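Local coordinates for protein-tyrosine-phosphatase (Chaetomium thermophilum var. thermophilum DSM 1495, PDB 5M43) that probably removes phosphate from tyrosine and serine/threonine residues of proteins, as the dual-specificity phosphatase domain of the ribosome-assembly factor Yvh1, at residues A[21-26]-A[47-52]; A[35-40]-A[57-62]; A[134-139]-A[162-167]. All coordinates share one frame; numbering follows the deposited sequence.

Contact 1 (A[21-26]-A[47-52])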
ATOM      1  N   ASN A  21       0.504  -8.754  12.885  1.00 25.24           N
ATOM      2  CA  ASN A  21       0.571  -8.800  14.333  1.00 26.06           C
ATOM      3  C   ASN A  21       1.746  -9.605  14.855  1.00 27.94           C
ATOM      4  O   ASN A  21       1.907  -9.698  16.077  1.00 30.22           O
ATOM      5  CB  ASN A  21      -0.701  -9.414  14.916  1.00 28.69           C
ATOM      6  CG  ASN A  21      -1.752  -8.410  15.037  1.00 34.83           C
ATOM      7  OD1 ASN A  21      -1.496  -7.206  15.034  1.00 35.22           O
ATOM      8  ND2 ASN A  21      -2.945  -8.876  15.171  1.00 35.15           N
ATOM      9  N   ARG A  22       2.511 -10.244  13.970  1.00 24.47           N
ATOM     10  CA  ARG A  22       3.593 -11.142  14.392  1.00 25.65           C
ATOM     11  C   ARG A  22       4.874 -10.307  14.607  1.00 26.28           C
ATOM     12  O   ARG A  22       5.537  -9.867  13.647  1.00 24.16           O
ATOM     13  CB  ARG A  22       3.792 -12.217  13.333  1.00 31.04           C
ATOM     14  CG  ARG A  22       4.015 -13.584  13.889  1.00 40.89           C
ATOM     15  CD  ARG A  22       3.935 -14.707  12.818  1.00 42.15           C
ATOM     16  NE  ARG A  22       2.549 -15.183  12.702  1.00 45.48           N
ATOM     17  CZ  ARG A  22       1.837 -15.228  11.570  1.00 45.67           C
ATOM     18  NH1 ARG A  22       2.351 -14.846  10.402  1.00 42.32           N
ATOM     19  NH2 ARG A  22       0.588 -15.679  11.604  1.00 41.58           N
ATOM     20  N   ALA A  23       5.227 -10.089  15.881  1.00 26.67           N
ATOM     21  CA  ALA A  23       6.442  -9.346  16.217  1.00 27.59           C
ATOM     22  C   ALA A  23       7.662  -9.907  15.496  1.00 26.20           C
ATOM     23  O   ALA A  23       8.536  -9.155  15.060  1.00 24.63           O
ATOM     24  CB  ALA A  23       6.680  -9.379  17.724  1.00 28.40           C
ATOM     25  N   ARG A  24       7.727 -11.227  15.364  0.53 24.76           N
ATOM     26  CA  ARG A  24       8.869 -11.870  14.723  0.53 22.72           C
ATOM     27  C   ARG A  24       9.057 -11.406  13.287  0.53 21.61           C
ATOM     28  O   ARG A  24      10.190 -11.241  12.822  0.53 21.93           O
ATOM     29  CB  ARG A  24       8.672 -13.376  14.782  0.53 22.22           C
ATOM     30  CG  ARG A  24       9.930 -14.125  14.450  0.53 22.16           C
ATOM     31  CD  ARG A  24       9.643 -15.628  14.348  0.53 24.86           C
ATOM     32  NE  ARG A  24       9.279 -16.235  15.607  0.53 24.85           N
ATOM     33  CZ  ARG A  24      10.148 -16.694  16.512  0.53 30.86           C
ATOM     34  NH1 ARG A  24      11.464 -16.571  16.331  0.53 30.85           N
ATOM     35  NH2 ARG A  24       9.714 -17.281  17.613  0.53 33.09           N
ATOM     36  N   LEU A  25       7.962 -11.195  12.556  1.00 20.79           N
ATOM     37  CA  LEU A  25       8.065 -10.798  11.158  1.00 19.33           C
ATOM     38  C   LEU A  25       8.364  -9.317  11.047  1.00 20.48           C
ATOM     39  O   LEU A  25       9.064  -8.899  10.130  1.00 20.69           O
ATOM     40  CB  LEU A  25       6.754 -11.118  10.404  1.00 19.63           C
ATOM     41  CG  LEU A  25       6.339 -12.609  10.413  1.00 20.15           C
ATOM     42  CD1 LEU A  25       5.168 -12.768   9.445  1.00 22.23           C
ATOM     43  CD2 LEU A  25       7.500 -13.502  10.005  1.00 23.32           C
ATOM     44  N   ILE A  26       7.750  -8.497  11.917  1.00 20.49           N
ATOM     45  CA  ILE A  26       8.110  -7.081  11.950  1.00 22.44           C
ATOM     46  C   ILE A  26       9.614  -6.939  12.158  1.00 21.75           C
ATOM     47  O   ILE A  26      10.285  -6.143  11.479  1.00 22.74           O
ATOM     48  CB  ILE A  26       7.303  -6.412  13.083  1.00 24.89           C
ATOM     49  CG1 ILE A  26       5.769  -6.537  12.859  1.00 30.76           C
ATOM     50  CG2 ILE A  26       7.836  -5.019  13.376  1.00 24.48           C
ATOM     51  CD1 ILE A  26       5.254  -6.320  11.480  1.00 30.14           C
ATOM     52  N   GLU A  47       7.785  -4.824  22.454  1.00 47.03           N
ATOM     53  CA  GLU A  47       8.934  -4.028  22.020  1.00 48.61           C
ATOM     54  C   GLU A  47       8.990  -3.876  20.510  1.00 43.77           C
ATOM     55  O   GLU A  47       9.434  -2.846  20.002  1.00 43.94           O
ATOM     56  CB  GLU A  47      10.235  -4.664  22.536  1.00 55.78           C
ATOM     57  CG  GLU A  47      10.584  -6.031  21.889  1.00 60.71           C
ATOM     58  CD  GLU A  47      11.461  -5.937  20.631  1.00 63.14           C
ATOM     59  OE1 GLU A  47      11.847  -4.818  20.231  1.00 63.44           O
ATOM     60  OE2 GLU A  47      11.768  -7.002  20.039  1.00 63.93           O
ATOM     61  N   ALA A  48       8.550  -4.890  19.770  1.00 40.19           N
ATOM     62  CA  ALA A  48       8.621  -4.820  18.315  1.00 36.20           C
ATOM     63  C   ALA A  48       7.739  -3.711  17.771  1.00 32.96           C
ATOM     64  O   ALA A  48       8.001  -3.170  16.685  1.00 34.36           O
ATOM     65  CB  ALA A  48       8.182  -6.156  17.707  1.00 33.59           C
ATOM     66  N   PHE A  49       6.660  -3.388  18.474  1.00 34.81           N
ATOM     67  CA  PHE A  49       5.726  -2.374  17.982  1.00 34.72           C
ATOM     68  C   PHE A  49       5.824  -1.046  18.706  1.00 34.78           C
ATOM     69  O   PHE A  49       5.226  -0.075  18.239  1.00 35.74           O
ATOM     70  CB  PHE A  49       4.277  -2.888  18.079  1.00 34.60           C
ATOM     71  CG  PHE A  49       4.011  -4.116  17.221  1.00 30.50           C
ATOM     72  CD1 PHE A  49       3.655  -3.967  15.887  1.00 30.09           C
ATOM     73  CD2 PHE A  49       4.133  -5.413  17.747  1.00 31.12           C
ATOM     74  CE1 PHE A  49       3.443  -5.083  15.063  1.00 26.47           C
ATOM     75  CE2 PHE A  49       3.915  -6.535  16.939  1.00 28.92           C
ATOM     76  CZ  PHE A  49       3.541  -6.382  15.597  1.00 25.39           C
ATOM     77  N   ARG A  50       6.587  -0.973  19.802  1.00 37.12           N
ATOM     78  CA  ARG A  50       6.517   0.180  20.695  1.00 42.96           C
ATOM     79  C   ARG A  50       6.809   1.488  19.968  1.00 41.83           C
ATOM     80  O   ARG A  50       6.176   2.521  20.252  1.00 45.23           O
ATOM     81  CB  ARG A  50       7.485  -0.012  21.855  1.00 49.19           C
ATOM     82  CG  ARG A  50       7.824   1.278  22.604  1.00 57.20           C
ATOM     83  CD  ARG A  50       8.449   0.963  23.953  1.00 63.33           C
ATOM     84  NE  ARG A  50       7.477   0.325  24.842  1.00 67.72           N
ATOM     85  CZ  ARG A  50       6.549   0.986  25.536  1.00 71.16           C
ATOM     86  NH1 ARG A  50       6.462   2.310  25.452  1.00 72.79           N
ATOM     87  NH2 ARG A  50       5.700   0.327  26.316  1.00 73.13           N
ATOM     88  N   HIS A  51       7.747   1.478  19.021  1.00 36.90           N
ATOM     89  CA  HIS A  51       8.095   2.725  18.344  1.00 40.34           C
ATOM     90  C   HIS A  51       7.702   2.755  16.868  1.00 36.66           C
ATOM     91  O   HIS A  51       8.165   3.632  16.138  1.00 37.44           O
ATOM     92  CB  HIS A  51       9.595   3.001  18.505  1.00 45.12           C
ATOM     93  CG  HIS A  51      10.032   3.149  19.939  1.00 49.56           C
ATOM     94  ND1 HIS A  51       9.788   4.284  20.685  1.00 52.01           N
ATOM     95  CD2 HIS A  51      10.675   2.287  20.769  1.00 51.70           C
ATOM     96  CE1 HIS A  51      10.269   4.119  21.905  1.00 54.23           C
ATOM     97  NE2 HIS A  51      10.808   2.915  21.984  1.00 53.38           N
ATOM     98  N   VAL A  52       6.878   1.821  16.394  0.54 33.32           N
ATOM     99  CA  VAL A  52       6.507   1.874  14.986  0.54 30.52           C
ATOM    100  C   VAL A  52       5.593   3.066  14.754  0.54 32.07           C
ATOM    101  O   VAL A  52       4.847   3.497  15.644  0.54 32.64           O
ATOM    102  CB  VAL A  52       5.853   0.559  14.517  0.54 29.99           C
ATOM    103  CG1 VAL A  52       6.800  -0.621  14.817  0.54 31.43           C
ATOM    104  CG2 VAL A  52       4.495   0.389  15.156  0.54 29.72           C
TER

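Contact 2 (A[35-40]-A[57-62])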
ATOM      1  N   LEU A  35       1.003   0.794   7.777  1.00 20.12           N
ATOM      2  CA  LEU A  35      -0.283   1.342   7.326  1.00 20.43           C
ATOM      3  C   LEU A  35      -1.301   0.213   7.360  1.00 22.46           C
ATOM      4  O   LEU A  35      -1.172  -0.761   6.605  1.00 22.03           O
ATOM      5  CB  LEU A  35      -0.125   1.902   5.912  1.00 20.81           C
ATOM      6  CG  LEU A  35      -1.444   2.350   5.265  1.00 23.70           C
ATOM      7  CD1 LEU A  35      -2.099   3.477   6.084  1.00 24.55           C
ATOM      8  CD2 LEU A  35      -1.218   2.803   3.824  1.00 23.95           C
ATOM      9  N   SER A  36      -2.299   0.343   8.242  1.00 22.45           N
ATOM     10  CA  SER A  36      -3.416  -0.594   8.317  1.00 24.46           C
ATOM     11  C   SER A  36      -4.549  -0.046   7.459  1.00 20.74           C
ATOM     12  O   SER A  36      -5.208   0.937   7.830  1.00 23.70           O
ATOM     13  CB  SER A  36      -3.877  -0.807   9.761  1.00 25.47           C
ATOM     14  OG  SER A  36      -2.781  -1.149  10.617  1.00 25.50           O
ATOM     15  N   VAL A  37      -4.826  -0.709   6.336  1.00 21.10           N
ATOM     16  CA  VAL A  37      -5.973  -0.310   5.519  1.00 22.03           C
ATOM     17  C   VAL A  37      -7.131  -1.147   6.049  1.00 25.58           C
ATOM     18  O   VAL A  37      -7.628  -2.043   5.357  1.00 24.05           O
ATOM     19  CB  VAL A  37      -5.724  -0.538   4.025  1.00 20.81           C
ATOM     20  CG1 VAL A  37      -6.787   0.150   3.175  1.00 21.94           C
ATOM     21  CG2 VAL A  37      -4.311   0.054   3.597  1.00 21.25           C
ATOM     22  N   ILE A  38      -7.392  -0.985   7.343  1.00 25.17           N
ATOM     23  CA  ILE A  38      -8.419  -1.676   8.095  1.00 24.93           C
ATOM     24  C   ILE A  38      -8.339  -1.109   9.480  1.00 26.23           C
ATOM     25  O   ILE A  38      -7.336  -0.603   9.847  1.00 26.69           O
ATOM     26  CB  ILE A  38      -8.119  -3.197   8.088  1.00 23.48           C
ATOM     27  CG1 ILE A  38      -9.200  -3.990   8.801  1.00 25.42           C
ATOM     28  CG2 ILE A  38      -6.794  -3.505   8.733  1.00 26.86           C
ATOM     29  CD1 ILE A  38      -9.028  -5.460   8.574  1.00 26.07           C
ATOM     30  N   ASP A  39      -9.418  -1.176  10.235  1.00 28.30           N
ATOM     31  CA  ASP A  39      -9.299  -0.736  11.600  1.00 29.19           C
ATOM     32  C   ASP A  39      -8.341  -1.670  12.314  1.00 29.62           C
ATOM     33  O   ASP A  39      -8.499  -2.889  12.235  1.00 29.97           O
ATOM     34  CB  ASP A  39     -10.674  -0.764  12.280  1.00 31.71           C
ATOM     35  CG  ASP A  39     -10.621  -0.249  13.702  1.00 40.75           C
ATOM     36  OD1 ASP A  39     -11.187  -0.944  14.607  1.00 45.17           O
ATOM     37  OD2 ASP A  39     -10.081   0.858  13.908  1.00 38.35           O
ATOM     38  N   HIS A  40      -7.375  -1.109  13.025  1.00 29.07           N
ATOM     39  CA  HIS A  40      -6.318  -1.902  13.642  1.00 30.71           C
ATOM     40  C   HIS A  40      -5.668  -1.065  14.725  1.00 30.13           C
ATOM     41  O   HIS A  40      -5.505   0.148  14.555  1.00 33.19           O
ATOM     42  CB  HIS A  40      -5.279  -2.275  12.572  1.00 26.05           C
ATOM     43  CG  HIS A  40      -4.248  -3.271  13.026  1.00 28.20           C
ATOM     44  ND1 HIS A  40      -4.498  -4.618  13.049  1.00 31.19           N
ATOM     45  CD2 HIS A  40      -2.955  -3.121  13.411  1.00 29.67           C
ATOM     46  CE1 HIS A  40      -3.408  -5.268  13.431  1.00 31.85           C
ATOM     47  NE2 HIS A  40      -2.462  -4.384  13.674  1.00 28.07           N
ATOM     48  N   ILE A  57      -6.786   3.147   8.842  1.00 28.30           N
ATOM     49  CA  ILE A  57      -7.962   3.671   8.171  1.00 30.51           C
ATOM     50  C   ILE A  57      -9.065   2.634   8.264  1.00 29.40           C
ATOM     51  O   ILE A  57      -8.873   1.483   7.843  1.00 28.42           O
ATOM     52  CB  ILE A  57      -7.639   3.995   6.711  1.00 32.60           C
ATOM     53  CG1 ILE A  57      -6.638   5.158   6.669  1.00 36.15           C
ATOM     54  CG2 ILE A  57      -8.913   4.412   5.939  1.00 32.25           C
ATOM     55  CD1 ILE A  57      -6.021   5.309   5.297  1.00 35.25           C
ATOM     56  N   ASP A  58     -10.229   3.044   8.783  1.00 28.53           N
ATOM     57  CA  ASP A  58     -11.330   2.121   9.005  1.00 30.54           C
ATOM     58  C   ASP A  58     -12.091   1.972   7.694  1.00 33.62           C
ATOM     59  O   ASP A  58     -12.899   2.842   7.326  1.00 31.32           O
ATOM     60  CB  ASP A  58     -12.226   2.657  10.120  1.00 34.83           C
ATOM     61  CG  ASP A  58     -13.328   1.727  10.468  1.00 38.88           C
ATOM     62  OD1 ASP A  58     -14.237   2.170  11.207  1.00 45.16           O
ATOM     63  OD2 ASP A  58     -13.341   0.601   9.979  1.00 36.14           O
ATOM     64  N   ILE A  59     -11.834   0.891   6.958  1.00 31.21           N
ATOM     65  CA  ILE A  59     -12.591   0.623   5.734  1.00 31.20           C
ATOM     66  C   ILE A  59     -12.761  -0.871   5.581  1.00 28.73           C
ATOM     67  O   ILE A  59     -11.892  -1.655   5.981  1.00 27.05           O
ATOM     68  CB  ILE A  59     -11.897   1.224   4.483  1.00 31.33           C
ATOM     69  CG1 ILE A  59     -12.710   1.061   3.196  1.00 31.76           C
ATOM     70  CG2 ILE A  59     -10.517   0.678   4.295  1.00 26.61           C
ATOM     71  CD1 ILE A  59     -12.087   1.831   1.980  1.00 35.34           C
ATOM     72  N   ASP A  60     -13.891  -1.250   5.016  1.00 30.11           N
ATOM     73  CA  ASP A  60     -14.218  -2.639   4.755  1.00 29.11           C
ATOM     74  C   ASP A  60     -13.863  -3.012   3.335  1.00 27.64           C
ATOM     75  O   ASP A  60     -13.728  -2.157   2.454  1.00 27.46           O
ATOM     76  CB  ASP A  60     -15.716  -2.890   4.969  1.00 31.91           C
ATOM     77  CG  ASP A  60     -16.073  -3.185   6.400  1.00 48.64           C
ATOM     78  OD1 ASP A  60     -15.215  -3.029   7.309  1.00 50.06           O
ATOM     79  OD2 ASP A  60     -17.280  -3.558   6.611  1.00 53.42           O
ATOM     80  N   ASP A  61     -13.763  -4.314   3.098  1.00 27.34           N
ATOM     81  CA  ASP A  61     -13.428  -4.791   1.759  1.00 26.03           C
ATOM     82  C   ASP A  61     -14.722  -5.070   1.011  1.00 29.03           C
ATOM     83  O   ASP A  61     -15.160  -6.224   0.823  1.00 30.78           O
ATOM     84  CB  ASP A  61     -12.579  -6.061   1.836  1.00 27.03           C
ATOM     85  CG  ASP A  61     -12.237  -6.558   0.472  1.00 29.67           C
ATOM     86  OD1 ASP A  61     -12.153  -5.706  -0.438  1.00 28.21           O
ATOM     87  OD2 ASP A  61     -12.003  -7.759   0.302  1.00 28.75           O
ATOM     88  N   MET A  62     -15.362  -3.986   0.584  0.57 28.27           N
ATOM     89  CA  MET A  62     -16.625  -4.070  -0.128  0.57 32.02           C
ATOM     90  C   MET A  62     -16.597  -3.076  -1.264  0.57 30.12           C
ATOM     91  O   MET A  62     -15.940  -2.042  -1.163  0.57 28.49           O
ATOM     92  CB  MET A  62     -17.820  -3.782   0.782  0.57 36.45           C
ATOM     93  CG  MET A  62     -17.981  -4.930   1.754  0.57 38.15           C
ATOM     94  SD  MET A  62     -19.507  -4.717   2.576  0.57 44.03           S
ATOM     95  CE  MET A  62     -19.042  -3.482   3.762  0.57 43.52           C
TER
HETATM   96  O   HOH W   1     -11.936  -1.565   9.268  1.00 35.83           O

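Contact 3 (A[134-139]-A[162-167])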
ATOM      1  N   SER A 134      -4.940   2.869 -21.362  1.00 48.06           N
ATOM      2  CA  SER A 134      -6.164   3.152 -20.624  1.00 41.22           C
ATOM      3  C   SER A 134      -5.891   3.062 -19.122  1.00 35.59           C
ATOM      4  O   SER A 134      -4.922   2.442 -18.684  1.00 31.61           O
ATOM      5  CB  SER A 134      -7.270   2.164 -21.013  1.00 40.37           C
ATOM      6  OG  SER A 134      -6.897   0.850 -20.605  1.00 40.37           O
ATOM      7  N   ALA A 135      -6.757   3.700 -18.331  1.00 35.47           N
ATOM      8  CA  ALA A 135      -6.627   3.527 -16.883  1.00 31.50           C
ATOM      9  C   ALA A 135      -6.749   2.064 -16.485  1.00 32.30           C
ATOM     10  O   ALA A 135      -6.042   1.600 -15.594  1.00 30.17           O
ATOM     11  CB  ALA A 135      -7.687   4.358 -16.160  1.00 29.52           C
ATOM     12  N   LYS A 136      -7.698   1.348 -17.082  1.00 32.81           N
ATOM     13  CA  LYS A 136      -7.860  -0.064 -16.765  1.00 32.26           C
ATOM     14  C   LYS A 136      -6.573  -0.824 -17.034  1.00 29.92           C
ATOM     15  O   LYS A 136      -6.125  -1.644 -16.202  1.00 30.81           O
ATOM     16  CB  LYS A 136      -9.021  -0.627 -17.592  1.00 36.52           C
ATOM     17  CG  LYS A 136      -9.288  -2.084 -17.240  1.00 39.85           C
ATOM     18  CD  LYS A 136     -10.276  -2.684 -18.217  1.00 48.01           C
ATOM     19  CE  LYS A 136     -11.649  -2.809 -17.573  1.00 51.31           C
ATOM     20  NZ  LYS A 136     -11.771  -4.246 -17.069  1.00 54.56           N
ATOM     21  N   GLU A 137      -5.903  -0.516 -18.152  1.00 32.51           N
ATOM     22  CA  GLU A 137      -4.653  -1.227 -18.444  1.00 34.72           C
ATOM     23  C   GLU A 137      -3.546  -0.828 -17.474  1.00 33.47           C
ATOM     24  O   GLU A 137      -2.794  -1.686 -16.999  1.00 31.66           O
ATOM     25  CB  GLU A 137      -4.205  -1.005 -19.888  1.00 43.76           C
ATOM     26  CG  GLU A 137      -2.695  -1.302 -20.065  1.00 52.26           C
ATOM     27  CD  GLU A 137      -2.279  -1.712 -21.478  1.00 62.14           C
ATOM     28  OE1 GLU A 137      -3.086  -1.535 -22.431  1.00 67.65           O
ATOM     29  OE2 GLU A 137      -1.104  -2.133 -21.642  1.00 63.89           O
ATOM     30  N   ALA A 138      -3.467   0.453 -17.099  1.00 31.33           N
ATOM     31  CA  ALA A 138      -2.409   0.861 -16.170  1.00 29.05           C
ATOM     32  C   ALA A 138      -2.587   0.180 -14.820  1.00 26.89           C
ATOM     33  O   ALA A 138      -1.633  -0.342 -14.220  1.00 26.17           O
ATOM     34  CB  ALA A 138      -2.418   2.394 -16.049  1.00 26.90           C
ATOM     35  N   VAL A 139      -3.831   0.159 -14.329  1.00 25.45           N
ATOM     36  CA  VAL A 139      -4.102  -0.455 -13.039  1.00 22.63           C
ATOM     37  C   VAL A 139      -3.793  -1.943 -13.105  1.00 23.80           C
ATOM     38  O   VAL A 139      -3.279  -2.540 -12.147  1.00 24.11           O
ATOM     39  CB  VAL A 139      -5.574  -0.183 -12.656  1.00 23.76           C
ATOM     40  CG1 VAL A 139      -6.004  -0.985 -11.423  1.00 27.57           C
ATOM     41  CG2 VAL A 139      -5.753   1.306 -12.381  1.00 26.02           C
ATOM     42  N   GLN A 162     -12.040   2.522  -8.590  1.00 25.06           N
ATOM     43  CA  GLN A 162     -11.516   3.736  -7.963  1.00 24.34           C
ATOM     44  C   GLN A 162     -10.055   3.946  -8.288  1.00 23.35           C
ATOM     45  O   GLN A 162      -9.610   5.079  -8.335  1.00 23.87           O
ATOM     46  CB  GLN A 162     -11.734   3.683  -6.448  1.00 23.97           C
ATOM     47  CG  GLN A 162     -13.253   3.645  -6.115  1.00 25.98           C
ATOM     48  CD  GLN A 162     -13.596   3.446  -4.671  1.00 27.98           C
ATOM     49  OE1 GLN A 162     -14.341   2.500  -4.329  1.00 31.98           O
ATOM     50  NE2 GLN A 162     -13.222   4.373  -3.844  1.00 25.22           N
ATOM     51  N   LEU A 163      -9.292   2.862  -8.433  1.00 22.47           N
ATOM     52  CA  LEU A 163      -7.901   3.023  -8.878  1.00 21.73           C
ATOM     53  C   LEU A 163      -7.830   3.583 -10.286  1.00 23.70           C
ATOM     54  O   LEU A 163      -6.905   4.341 -10.614  1.00 25.04           O
ATOM     55  CB  LEU A 163      -7.167   1.676  -8.817  1.00 21.73           C
ATOM     56  CG  LEU A 163      -6.866   1.253  -7.381  1.00 22.49           C
ATOM     57  CD1 LEU A 163      -6.405  -0.231  -7.418  1.00 22.49           C
ATOM     58  CD2 LEU A 163      -5.781   2.122  -6.728  1.00 23.69           C
ATOM     59  N   GLU A 164      -8.791   3.218 -11.146  1.00 23.85           N
ATOM     60  CA  GLU A 164      -8.836   3.826 -12.470  1.00 25.03           C
ATOM     61  C   GLU A 164      -9.156   5.303 -12.350  1.00 26.93           C
ATOM     62  O   GLU A 164      -8.542   6.133 -13.041  1.00 27.86           O
ATOM     63  CB  GLU A 164      -9.864   3.118 -13.370  1.00 29.02           C
ATOM     64  CG  GLU A 164      -9.458   1.684 -13.783  1.00 28.94           C
ATOM     65  CD  GLU A 164     -10.635   0.896 -14.378  1.00 40.03           C
ATOM     66  OE1 GLU A 164     -10.510  -0.344 -14.461  1.00 44.26           O
ATOM     67  OE2 GLU A 164     -11.660   1.508 -14.710  1.00 43.39           O
ATOM     68  N   MET A 165     -10.078   5.658 -11.442  1.00 25.59           N
ATOM     69  CA  MET A 165     -10.324   7.092 -11.187  1.00 26.11           C
ATOM     70  C   MET A 165      -9.058   7.797 -10.716  1.00 25.24           C
ATOM     71  O   MET A 165      -8.733   8.892 -11.185  1.00 26.42           O
ATOM     72  CB  MET A 165     -11.413   7.278 -10.120  1.00 26.41           C
ATOM     73  CG  MET A 165     -12.629   6.465 -10.338  1.00 34.38           C
ATOM     74  SD  MET A 165     -13.974   6.931  -9.224  1.00 36.02           S
ATOM     75  CE  MET A 165     -13.852   6.214  -7.691  1.00 41.70           C
ATOM     76  N   TRP A 166      -8.356   7.188  -9.763  1.00 23.93           N
ATOM     77  CA  TRP A 166      -7.085   7.739  -9.251  1.00 23.20           C
ATOM     78  C   TRP A 166      -6.104   8.059 -10.380  1.00 23.90           C
ATOM     79  O   TRP A 166      -5.577   9.188 -10.481  1.00 24.11           O
ATOM     80  CB  TRP A 166      -6.523   6.699  -8.284  1.00 23.42           C
ATOM     81  CG  TRP A 166      -5.165   7.024  -7.661  1.00 22.20           C
ATOM     82  CD1 TRP A 166      -4.007   6.289  -7.766  1.00 21.86           C
ATOM     83  CD2 TRP A 166      -4.871   8.140  -6.805  1.00 22.91           C
ATOM     84  NE1 TRP A 166      -3.006   6.903  -7.042  1.00 22.64           N
ATOM     85  CE2 TRP A 166      -3.509   8.007  -6.416  1.00 25.09           C
ATOM     86  CE3 TRP A 166      -5.639   9.211  -6.303  1.00 27.06           C
ATOM     87  CZ2 TRP A 166      -2.890   8.902  -5.573  1.00 25.27           C
ATOM     88  CZ3 TRP A 166      -5.032  10.101  -5.460  1.00 27.64           C
ATOM     89  CH2 TRP A 166      -3.652   9.936  -5.100  1.00 24.74           C
ATOM     90  N   TRP A 167      -5.896   7.100 -11.277  1.00 25.68           N
ATOM     91  CA  TRP A 167      -5.022   7.307 -12.446  1.00 27.29           C
ATOM     92  C   TRP A 167      -5.520   8.446 -13.320  1.00 27.30           C
ATOM     93  O   TRP A 167      -4.758   9.344 -13.733  1.00 27.44           O
ATOM     94  CB  TRP A 167      -4.983   6.019 -13.270  1.00 26.40           C
ATOM     95  CG  TRP A 167      -4.128   6.067 -14.526  1.00 25.88           C
ATOM     96  CD1 TRP A 167      -4.550   6.214 -15.806  1.00 28.33           C
ATOM     97  CD2 TRP A 167      -2.698   5.892 -14.595  1.00 26.23           C
ATOM     98  NE1 TRP A 167      -3.494   6.150 -16.675  1.00 31.72           N
ATOM     99  CE2 TRP A 167      -2.342   5.934 -15.960  1.00 29.54           C
ATOM    100  CE3 TRP A 167      -1.694   5.725 -13.637  1.00 25.80           C
ATOM    101  CZ2 TRP A 167      -1.002   5.829 -16.391  1.00 31.99           C
ATOM    102  CZ3 TRP A 167      -0.384   5.563 -14.067  1.00 26.21           C
ATOM    103  CH2 TRP A 167      -0.050   5.665 -15.434  1.00 29.04           C
TER

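Contact 1 (A[21-26]-A[47-52])
The F49 ring overlaps the start of helix 23-29, its outer rim pushing between I26, A23 and the chain at N21. The phenyl tip meets I26 CG1, which lies 3.5 Å from F49 CE1 and equally near CZ, and the two side chains cross at about a right angle. With I26 CG1 set beside its own backbone N (chi1 -60°), this branch serves F49, leaving CG2 on the flank near A48, 3.8 Å from A48 O. On the other side of CZ, F49 CE2 sits 3.8 Å from A23 CA, and F49 CZ comes within 3.7 Å of N21 O. Next to the ring, two alanines let the backbones draw close: A23 CB and A48 CB are 3.6 Å apart, methyl against methyl, where the CA atoms of the two segments are closest. The side-chain contacts are apolar, with two backbone carbonyl oxygens at their margin. R22, at the N-cap position, receives the amides of both L25 and I26 on its carbonyl oxygen, which shapes the first turn that F49 packs against. At the exposed margin, E47 forms a salt bridge with K27. As a worked case of small residues allowing close approach while one aromatic fills the space beside them, the contact ties a helix preceding one parallel strand, 33-36, to the short helix preceding the outer one, 53-56, in the α/β fold of dual-specificity phosphatases.

Contact 2 (A[35-40]-A[57-62])
The backbones run on from neighbouring parallel strands past a hydrogen bond from I57 N to S36 O, 2.9 Å long with an N-H...O angle of 169°, and continue without further direct hydrogen bonds between the two segments, D39 CA and D58 CA approaching to 4.4 Å. Here the ends of strands 33-36 and 53-56, in the α/β fold of the phosphatase domain, run into loops. V37 forms the centre of an inverse gamma turn, in which I38 N makes a weak bond back to the same S36 O, and the turn redirects the chain so that D39 comes beside D58. Apolar side chains pack on the inner side. V37 and I59 lie side by side, pointing the same way, with V37 CG1 3.9 Å from I59 CG2; a chi1 of -168° turns CG1 away from the V37 amide nitrogen and toward I59. A looser touch joins L35 CD1 to I57 CD1 at 4.4 Å, beneath helix 71-83, whose I74 contacts both residues. The hydroxyl of S36 is held by H102 and H54. Farther along, D61 bonds to S108 and the I59 carbonyl to R109, both in the HCX5R signature loop of this family, so the 57-62 chain borders the phosphate-binding region. At the outer edge D39 and D58 bring like charges near each other, OD2 to OD2 5.1 Å, which probably gives some mutual repulsion. A water bridges the same edge: it accepts from D39 N at 2.7 Å and donates to D58 OD2 at 2.7 Å, with a longer bond of 3.3 Å to I59 O.

Contact 3 (A[134-139]-A[162-167])
E164, W167 and V139 bear most of the burial where helices 135-147 and 157-168 meet, the short segments crossing at 106° with their axes 8.7 Å apart. The indole of W167 lies flat against the first turn of the partner helix. A138 CB stands over one face, 3.7 Å from the centroid of the six-membered ring and 16° off its normal, a clear CH-pi contact, while W167 CD1 reaches A135 CA at 3.6 Å. Replacing W167 by an alanine would probably leave the A138 methyl without its aromatic platform and open a gap beside A135. E164 packs along its whole length, aliphatic part and carboxylate: its CB meets A135 CB at 3.7 Å, and the chain, extended beyond CG, runs alongside K136 and points the same way, bringing OE1 to 3.5 Å from K136 CB. Because K136 bends at its last two torsions, NZ stays 4.9 Å from E164 OE1, too far for a salt bridge, though some attraction is likely. V139 straddles L163 CB with both methyls, CG2 at 3.9 Å, the two side chains crossing at about a right angle. S134 caps the helix start by accepting from E137 N. L119 of helix 109-121 touches both V139 and W167, and I115 touches L163; the contact thus joins two of the helices packed with helix 109-121 in the α/β fold of the dual-specificity phosphatase domain.

How the contacts relate
Together the three contacts exemplify how chemistry follows location within one catalytic domain. Contact 2 is the buried one, nearest the chain's centre, and combines a backbone bond and a bridging water with aliphatic packing, its two aspartates at the exposed edge. Contacts 1 and 3, only partly buried, lie on opposite sides of that centre, about 34 Å apart between contact centres, and join helix to helix by side-chain packing, with an aromatic beside alanines in each. Contacts 1 and 2 interleave along the chain and touch where N21 meets H40; in sequence, strand 33-36 falls between the two helices of contact 1. Contact 3 belongs to the later helices and approaches contact 2 no closer than about 6 Å between nearest atoms.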